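Local coordinates for putative CRISPR-associated endoribonuclease-like protein Cas6nc (Pyrococcus horikoshii, PDB 3QJL) that binds CRISPR RNA as a Cas6-family protein of the prokaryotic adaptive immune system that defends against mobile genetic elements, at residues K45-S48 with F53-F56; I119-L124 with F222-G227; L170-S173 with G177-P180. One frame throughout, in Å; residues are numbered along the deposited sequence.

Contact 1: K45-S48 with F53-F56; sequences KLLS and FWTF
Leu47 meets Trp54 in two ways at once, and this pair forms the tight, buried half of the contact. The indole NE1 donates to the backbone O of Leu47 across 3.0 Å, with an N-H...O angle of 166°. The acceptor lies almost in the indole plane, and the donor sits in the carbonyl plane on a lone pair of that oxygen. The same leucine also covers the ring: its CD2 stands 3.5 Å from the centroid of the five-membered ring of Trp54, only 12° off the normal, a CH-pi contact leaning toward the rim at CE2. The indole is swung under the leucine by a chi1 of 62°, which places CG between the backbone N and the carbonyl carbon of Trp54. Ile94 of helix 88-100 packs on both residues.

The other half is partly exposed and looser. Leu46 sets CD2 over one face of the Phe53 ring, yet Leu46 CB and Phe53 CG remain 4.3 Å apart, and the Leu46 O comes to 3.7 Å from Phe53 CB. Together the pairs join the end of helix 41-47 to the residues that lead into strand 55-60, an edge strand of the ferredoxin-like sheet.

Leu47 thus contributes both a directional bond at the indole edge and apolar cover over one face, and the buried indole N-H has an acceptor.

Contact 2: I119-L124 with F222-G227; sequences IKVKEL and FGYENG. With nucleotides of chain B.
The protein wall beside the base of G1 of chain B, in the bound RNA, is where Val121, Lys122 and Leu124 gather round the ring of Tyr224. Val121 divides its two methyls between protein and RNA. CG1 turns to the tyrosine, 3.5 Å from Tyr224 CE2, while CG2 faces the guanine, 3.2 Å from O6 of G1 of chain B. This division follows from the torsion of 154°, which carries CG1 away from the backbone N and leaves CG2 beside it.

Lys122 crosses the tyrosine at roughly a right angle. Its backbone O lies at the ring edge, 3.5 Å from Tyr224 CE2, and its side chain runs on past the base, where CE comes to 3.2 Å from N2 of G1 of chain B. The ammonium NZ is hydrogen-bonded to the backbone O of Leu241. It also makes a weak bond to a water that in turn bonds Tyr224 OH at 3.1 Å and lies in the tyrosine plane. Further along, Leu124 brings CD2 off-centre against the ring, 4.2 Å from the centroid of Tyr224 and 29° from its normal, in an oblique CH-pi contact. Lys120 also approaches the base, its O being 3.1 Å from N2 of G1 of chain B.

Segment 119-124 is the irregular connection from strand 109-118 to strand 128-132, and Tyr224 reaches it from helix 217-226. His4, from the histidine run that precedes the first methionine and so probably left by a tag, meets the tyrosine edge-to-face, and Arg6 of strand 5-13 touches both Val121 and Tyr224.

Contact 3: L170-S173 with G177-P180; sequences LRYS and GETP
Tyr172 lays one face of its ring against Pro180. Its CB starts 4.0 Å from Pro180 CG, and a chi1 of -174° then sends CG away from the backbone N, over the proline. From there the ring spreads above Pro180 CG, which lies 3.5 Å from the ring centroid and 22° off the normal, a CH-pi contact shifted toward the CD2 side. CD1, on the other side of the ring, is more distant from the proline and faces Phe222 of helix 217-226; CE1 too is farther from Pro180 CG than CD2 and CE2 are. CD2 also has Glu178 O at the ring edge, close to its plane, and CE2 shares that oxygen at 3.3 Å.

The backbone bend that brings the proline against the face and Glu178 O to the edge of the ring is the C-terminal end of helix 160-176. Gly177, the first residue past the helix, takes a positive phi of 99°, which suits glycine because a side chain would crowd the preceding carbonyl. Its N makes a weak hydrogen bond to Ser173 O at 3.2 Å. The chain then runs back alongside the helix, so that Glu178 O also receives a CA-H...O contact from Ser173, and Thr179 CG2 rests 3.8 Å from Ser173 CB.

Toward the tip of the tyrosine the proline recedes: Tyr172 CZ is 4.0 Å from Pro180 CB, and OH, the last atom, is farther still from it.

In the fold
Segment 222-227 connects the three contacts, whose centres lie 16 to 17 Å apart. On one side it adjoins contact 1, where Thr55 OG1 comes within 3.0 Å of Gly227 N. On the other it meets contact 3: Arg171 NH1 is hydrogen-bonded to Gly227 O at 3.1 Å, and Phe222 CB packs 3.6 Å from Tyr172 CD1. Arg171 also bonds the backbone of His51 and Gly52, just before 53-56, bridging contacts 1 and 3 although their nearest atoms are about 5 Å apart. Contact 2 alone touches the RNA. The nearest atom of contact 1 is about 9 Å from the bound nucleic acid. For contact 3 the nearest atom is about 15 Å from the bound nucleic acid.

Contact 1: K45-S48 with F53-F56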
loop_
_atom_site.group_PDB
_atom_site.type_symbol
_atom_site.label_atom_id
_atom_site.label_comp_id
_atom_site.label_asym_id
_atom_site.label_seq_id
_atom_site.Cartn_x
_atom_site.Cartn_y
_atom_site.Cartn_z
ATOM N N LYS A 45 -2.700 32.771 13.665
ATOM C CA LYS A 45 -4.058 32.831 13.136
ATOM C C LYS A 45 -4.156 32.313 11.710
ATOM O O LYS A 45 -5.232 31.923 11.268
ATOM C CB LYS A 45 -4.633 34.246 13.222
ATOM C CG LYS A 45 -4.789 34.750 14.648
ATOM C CD LYS A 45 -5.810 35.875 14.747
ATOM C CE LYS A 45 -5.665 36.626 16.063
ATOM N NZ LYS A 45 -4.426 37.468 16.080
ATOM N N LEU A 46 -3.044 32.325 10.983
ATOM C CA LEU A 46 -3.027 31.770 9.632
ATOM C C LEU A 46 -2.934 30.249 9.704
ATOM O O LEU A 46 -3.621 29.528 8.977
ATOM C CB LEU A 46 -1.865 32.335 8.814
ATOM C CG LEU A 46 -1.861 33.847 8.576
ATOM C CD1 LEU A 46 -0.711 34.250 7.656
ATOM C CD2 LEU A 46 -3.187 34.315 8.009
ATOM N N LEU A 47 -2.083 29.771 10.602
ATOM C CA LEU A 47 -1.910 28.348 10.808
ATOM C C LEU A 47 -3.246 27.679 11.087
ATOM O O LEU A 47 -3.513 26.577 10.608
ATOM C CB LEU A 47 -0.974 28.100 11.991
ATOM C CG LEU A 47 0.507 28.443 11.857
ATOM C CD1 LEU A 47 1.270 27.729 12.957
ATOM C CD2 LEU A 47 1.051 28.041 10.509
ATOM N N SER A 48 -4.073 28.364 11.865
ATOM C CA SER A 48 -5.294 27.805 12.409
ATOM C C SER A 48 -6.447 27.960 11.425
ATOM O O SER A 48 -7.554 27.475 11.671
ATOM C CB SER A 48 -5.630 28.497 13.732
ATOM O OG SER A 48 -5.896 29.881 13.530
ATOM N N PHE A 53 -3.315 27.470 4.684
ATOM C CA PHE A 53 -2.157 28.325 4.516
ATOM C C PHE A 53 -0.841 27.566 4.565
ATOM O O PHE A 53 0.189 28.089 4.181
ATOM C CB PHE A 53 -2.194 29.463 5.517
ATOM C CG PHE A 53 -3.127 30.552 5.115
ATOM C CD1 PHE A 53 -2.675 31.624 4.362
ATOM C CD2 PHE A 53 -4.464 30.484 5.441
ATOM C CE1 PHE A 53 -3.530 32.620 3.970
ATOM C CE2 PHE A 53 -5.330 31.477 5.048
ATOM C CZ PHE A 53 -4.862 32.548 4.309
ATOM N N TRP A 54 -0.881 26.315 4.993
ATOM C CA TRP A 54 0.333 25.513 5.018
ATOM C C TRP A 54 0.019 24.015 5.077
ATOM O O TRP A 54 -1.138 23.624 5.180
ATOM C CB TRP A 54 1.160 25.909 6.237
ATOM C CG TRP A 54 0.441 25.648 7.526
ATOM C CD1 TRP A 54 -0.821 26.061 7.867
ATOM C CD2 TRP A 54 0.938 24.914 8.648
ATOM N NE1 TRP A 54 -1.133 25.626 9.136
ATOM C CE2 TRP A 54 -0.067 24.921 9.635
ATOM C CE3 TRP A 54 2.140 24.253 8.913
ATOM C CZ2 TRP A 54 0.093 24.296 10.863
ATOM C CZ3 TRP A 54 2.293 23.623 10.130
ATOM C CH2 TRP A 54 1.280 23.650 11.092
ATOM N N THR A 55 1.060 23.191 5.022
ATOM C CA THR A 55 0.928 21.762 5.254
ATOM C C THR A 55 2.078 21.279 6.084
ATOM O O THR A 55 3.085 21.971 6.245
ATOM C CB THR A 55 1.058 20.928 3.980
ATOM O OG1 THR A 55 0.470 21.608 2.873
ATOM C CG2 THR A 55 0.373 19.615 4.182
ATOM N N PHE A 56 1.939 20.065 6.595
ATOM C CA PHE A 56 3.094 19.332 7.068
ATOM C C PHE A 56 2.858 17.859 6.822
ATOM O O PHE A 56 1.730 17.421 6.790
ATOM C CB PHE A 56 3.409 19.635 8.533
ATOM C CG PHE A 56 2.325 19.243 9.503
ATOM C CD1 PHE A 56 1.295 20.120 9.805
ATOM C CD2 PHE A 56 2.370 18.019 10.155
ATOM C CE1 PHE A 56 0.314 19.777 10.724
ATOM C CE2 PHE A 56 1.395 17.667 11.068
ATOM C CZ PHE A 56 0.365 18.551 11.356
#

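Contact 2: I119-L124 with F222-G227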
loop_
_atom_site.group_PDB
_atom_site.type_symbol
_atom_site.label_atom_id
_atom_site.label_comp_id
_atom_site.label_asym_id
_atom_site.label_seq_id
_atom_site.Cartn_x
_atom_site.Cartn_y
_atom_site.Cartn_z
ATOM N N ILE A 119 14.970 23.227 2.998
ATOM C CA ILE A 119 15.181 22.138 2.063
ATOM C C ILE A 119 15.161 22.653 0.626
ATOM O O ILE A 119 14.382 23.547 0.283
ATOM C CB ILE A 119 14.097 21.050 2.254
ATOM C CG1 ILE A 119 14.426 20.190 3.469
ATOM C CG2 ILE A 119 13.954 20.179 1.023
ATOM C CD1 ILE A 119 13.747 18.850 3.437
ATOM N N LYS A 120 16.043 22.101 -0.203
ATOM C CA LYS A 120 15.995 22.323 -1.648
ATOM C C LYS A 120 14.747 21.649 -2.226
ATOM O O LYS A 120 14.415 20.514 -1.876
ATOM C CB LYS A 120 17.268 21.801 -2.330
ATOM C CG LYS A 120 17.275 21.883 -3.872
ATOM C CD LYS A 120 16.974 23.296 -4.422
ATOM C CE LYS A 120 17.202 23.377 -5.950
ATOM N NZ LYS A 120 16.647 22.224 -6.727
ATOM N N VAL A 121 14.056 22.363 -3.104
ATOM C CA VAL A 121 12.800 21.888 -3.650
ATOM C C VAL A 121 12.820 22.012 -5.165
ATOM O O VAL A 121 13.155 23.071 -5.708
ATOM C CB VAL A 121 11.639 22.681 -3.067
ATOM C CG1 VAL A 121 10.458 22.676 -4.010
ATOM C CG2 VAL A 121 11.273 22.132 -1.691
ATOM N N LYS A 122 12.453 20.925 -5.839
ATOM C CA LYS A 122 12.614 20.792 -7.290
ATOM C C LYS A 122 11.616 21.634 -8.093
ATOM O O LYS A 122 10.506 21.873 -7.635
ATOM C CB LYS A 122 12.504 19.311 -7.654
ATOM C CG LYS A 122 12.752 18.393 -6.444
ATOM C CD LYS A 122 13.034 16.931 -6.842
ATOM C CE LYS A 122 13.411 16.049 -5.632
ATOM N NZ LYS A 122 12.252 15.524 -4.824
ATOM N N GLU A 123 12.012 22.103 -9.275
ATOM C CA GLU A 123 11.095 22.858 -10.140
ATOM C C GLU A 123 10.040 21.905 -10.703
ATOM O O GLU A 123 10.241 20.690 -10.695
ATOM C CB GLU A 123 11.849 23.527 -11.294
ATOM C CG GLU A 123 12.817 24.638 -10.889
ATOM C CD GLU A 123 12.338 26.027 -11.312
ATOM O OE1 GLU A 123 11.205 26.131 -11.841
ATOM O OE2 GLU A 123 13.093 27.012 -11.114
ATOM N N LEU A 124 8.914 22.432 -11.178
ATOM C CA LEU A 124 7.912 21.560 -11.784
ATOM C C LEU A 124 7.962 21.586 -13.311
ATOM O O LEU A 124 8.604 22.452 -13.901
ATOM C CB LEU A 124 6.521 21.990 -11.318
ATOM C CG LEU A 124 6.296 21.973 -9.805
ATOM C CD1 LEU A 124 5.020 22.693 -9.441
ATOM C CD2 LEU A 124 6.270 20.551 -9.277
ATOM N N PHE A 222 0.560 25.762 -6.302
ATOM C CA PHE A 222 -0.201 25.949 -5.070
ATOM C C PHE A 222 -0.287 24.686 -4.221
ATOM O O PHE A 222 -0.065 24.729 -3.015
ATOM C CB PHE A 222 -1.608 26.485 -5.335
ATOM C CG PHE A 222 -2.352 26.813 -4.083
ATOM C CD1 PHE A 222 -2.074 27.978 -3.385
ATOM C CD2 PHE A 222 -3.287 25.943 -3.575
ATOM C CE1 PHE A 222 -2.737 28.279 -2.222
ATOM C CE2 PHE A 222 -3.953 26.237 -2.409
ATOM C CZ PHE A 222 -3.680 27.409 -1.731
ATOM N N GLY A 223 -0.611 23.564 -4.861
ATOM C CA GLY A 223 -0.728 22.292 -4.164
ATOM C C GLY A 223 0.598 21.810 -3.611
ATOM O O GLY A 223 0.684 21.335 -2.477
ATOM N N TYR A 224 1.636 21.938 -4.428
ATOM C CA TYR A 224 2.986 21.564 -4.035
ATOM C C TYR A 224 3.397 22.293 -2.753
ATOM O O TYR A 224 3.927 21.682 -1.830
ATOM C CB TYR A 224 3.928 21.888 -5.190
ATOM C CG TYR A 224 5.321 21.311 -5.120
ATOM C CD1 TYR A 224 5.599 20.135 -4.436
ATOM C CD2 TYR A 224 6.370 21.956 -5.762
ATOM C CE1 TYR A 224 6.899 19.628 -4.398
ATOM C CE2 TYR A 224 7.653 21.467 -5.723
ATOM C CZ TYR A 224 7.923 20.313 -5.048
ATOM O OH TYR A 224 9.227 19.870 -5.049
ATOM N N GLU A 225 3.139 23.601 -2.704
ATOM C CA GLU A 225 3.582 24.439 -1.588
ATOM C C GLU A 225 2.688 24.340 -0.362
ATOM O O GLU A 225 3.176 24.254 0.764
ATOM C CB GLU A 225 3.683 25.903 -2.025
ATOM C CG GLU A 225 4.684 26.141 -3.136
ATOM C CD GLU A 225 4.476 27.459 -3.864
ATOM O OE1 GLU A 225 3.735 28.319 -3.353
ATOM O OE2 GLU A 225 5.043 27.626 -4.967
ATOM N N ASN A 226 1.379 24.425 -0.594
ATOM C CA ASN A 226 0.377 24.393 0.472
ATOM C C ASN A 226 -0.384 23.097 0.711
ATOM O O ASN A 226 -1.273 23.056 1.566
ATOM C CB ASN A 226 -0.616 25.522 0.284
ATOM C CG ASN A 226 0.028 26.864 0.413
ATOM O OD1 ASN A 226 0.976 27.038 1.182
ATOM N ND2 ASN A 226 -0.475 27.829 -0.341
ATOM N N GLY A 227 -0.062 22.062 -0.058
ATOM C CA GLY A 227 -0.754 20.793 0.050
ATOM C C GLY A 227 -1.994 20.733 -0.819
ATOM O O GLY A 227 -2.599 21.759 -1.118
ATOM O "O5'" G B 1 15.718 15.892 2.138
ATOM C "C5'" G B 1 15.905 14.731 1.329
ATOM C "C4'" G B 1 14.808 13.714 1.547
ATOM O "O4'" G B 1 13.571 14.418 1.857
ATOM C "C3'" G B 1 14.504 12.815 0.348
ATOM O "O3'" G B 1 14.080 11.516 0.798
ATOM C "C2'" G B 1 13.327 13.536 -0.317
ATOM O "O2'" G B 1 12.499 12.716 -1.122
ATOM C "C1'" G B 1 12.580 14.093 0.900
ATOM N N9 G B 1 11.795 15.309 0.622
ATOM C C8 G B 1 10.648 15.694 1.279
ATOM N N7 G B 1 10.143 16.814 0.839
ATOM C C5 G B 1 11.009 17.202 -0.171
ATOM C C6 G B 1 10.973 18.343 -1.011
ATOM O O6 G B 1 10.137 19.254 -1.025
ATOM N N1 G B 1 12.041 18.373 -1.906
ATOM C C2 G B 1 13.025 17.422 -1.988
ATOM N N2 G B 1 13.970 17.631 -2.923
ATOM N N3 G B 1 13.070 16.349 -1.205
ATOM C C4 G B 1 12.040 16.296 -0.321
HETATM O O HOH W 1 9.733 17.153 -3.586
#

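Contact 3: L170-S173 with G177-P180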
loop_
_atom_site.group_PDB
_atom_site.type_symbol
_atom_site.label_atom_id
_atom_site.label_comp_id
_atom_site.label_asym_id
_atom_site.label_seq_id
_atom_site.Cartn_x
_atom_site.Cartn_y
_atom_site.Cartn_z
ATOM N N LEU A 170 -10.914 27.386 -4.851
ATOM C CA LEU A 170 -11.401 28.104 -3.691
ATOM C C LEU A 170 -10.239 28.460 -2.763
ATOM O O LEU A 170 -9.985 29.642 -2.489
ATOM C CB LEU A 170 -12.442 27.256 -2.959
ATOM C CG LEU A 170 -13.591 28.003 -2.294
ATOM C CD1 LEU A 170 -13.461 27.945 -0.772
ATOM C CD2 LEU A 170 -13.641 29.448 -2.797
ATOM N N ARG A 171 -9.518 27.440 -2.302
ATOM C CA ARG A 171 -8.396 27.649 -1.389
ATOM C C ARG A 171 -7.391 28.662 -1.946
ATOM O O ARG A 171 -6.975 29.580 -1.253
ATOM C CB ARG A 171 -7.712 26.317 -1.050
ATOM C CG ARG A 171 -8.415 25.546 0.057
ATOM C CD ARG A 171 -7.625 24.333 0.513
ATOM N NE ARG A 171 -6.272 24.669 0.948
ATOM C CZ ARG A 171 -5.177 24.129 0.427
ATOM N NH1 ARG A 171 -5.287 23.228 -0.543
ATOM N NH2 ARG A 171 -3.977 24.483 0.871
ATOM N N TYR A 172 -7.031 28.491 -3.212
ATOM C CA TYR A 172 -6.076 29.356 -3.886
ATOM C C TYR A 172 -6.429 30.832 -3.767
ATOM O O TYR A 172 -5.598 31.650 -3.379
ATOM C CB TYR A 172 -6.011 28.978 -5.356
ATOM C CG TYR A 172 -4.956 29.709 -6.155
ATOM C CD1 TYR A 172 -3.754 29.094 -6.473
ATOM C CD2 TYR A 172 -5.167 30.995 -6.611
ATOM C CE1 TYR A 172 -2.793 29.740 -7.215
ATOM C CE2 TYR A 172 -4.214 31.642 -7.357
ATOM C CZ TYR A 172 -3.027 31.010 -7.653
ATOM O OH TYR A 172 -2.063 31.652 -8.394
ATOM N N SER A 173 -7.660 31.172 -4.118
ATOM C CA SER A 173 -8.084 32.560 -4.111
ATOM C C SER A 173 -8.105 33.103 -2.689
ATOM O O SER A 173 -7.942 34.300 -2.466
ATOM C CB SER A 173 -9.472 32.679 -4.731
ATOM O OG SER A 173 -10.356 33.315 -3.830
ATOM N N GLY A 177 -4.989 35.423 -2.655
ATOM C CA GLY A 177 -5.556 36.748 -2.810
ATOM C C GLY A 177 -6.240 36.965 -4.146
ATOM O O GLY A 177 -7.011 37.907 -4.308
ATOM N N GLU A 178 -5.957 36.100 -5.112
ATOM C CA GLU A 178 -6.634 36.169 -6.404
ATOM C C GLU A 178 -7.038 34.779 -6.905
ATOM O O GLU A 178 -6.595 33.764 -6.371
ATOM C CB GLU A 178 -5.754 36.876 -7.438
ATOM C CG GLU A 178 -4.623 36.014 -7.972
ATOM C CD GLU A 178 -3.458 36.838 -8.498
ATOM O OE1 GLU A 178 -3.681 37.998 -8.925
ATOM O OE2 GLU A 178 -2.316 36.324 -8.475
ATOM N N THR A 179 -7.899 34.735 -7.915
ATOM C CA THR A 179 -8.282 33.470 -8.529
ATOM C C THR A 179 -7.289 33.153 -9.631
ATOM O O THR A 179 -6.857 34.060 -10.338
ATOM C CB THR A 179 -9.703 33.528 -9.115
ATOM O OG1 THR A 179 -10.214 34.860 -8.996
ATOM C CG2 THR A 179 -10.627 32.567 -8.372
ATOM N N PRO A 180 -6.923 31.866 -9.787
ATOM C CA PRO A 180 -5.937 31.460 -10.797
ATOM C C PRO A 180 -6.496 31.608 -12.203
ATOM O O PRO A 180 -7.688 31.394 -12.422
ATOM C CB PRO A 180 -5.707 29.967 -10.503
ATOM C CG PRO A 180 -6.464 29.665 -9.249
ATOM C CD PRO A 180 -7.529 30.702 -9.126
#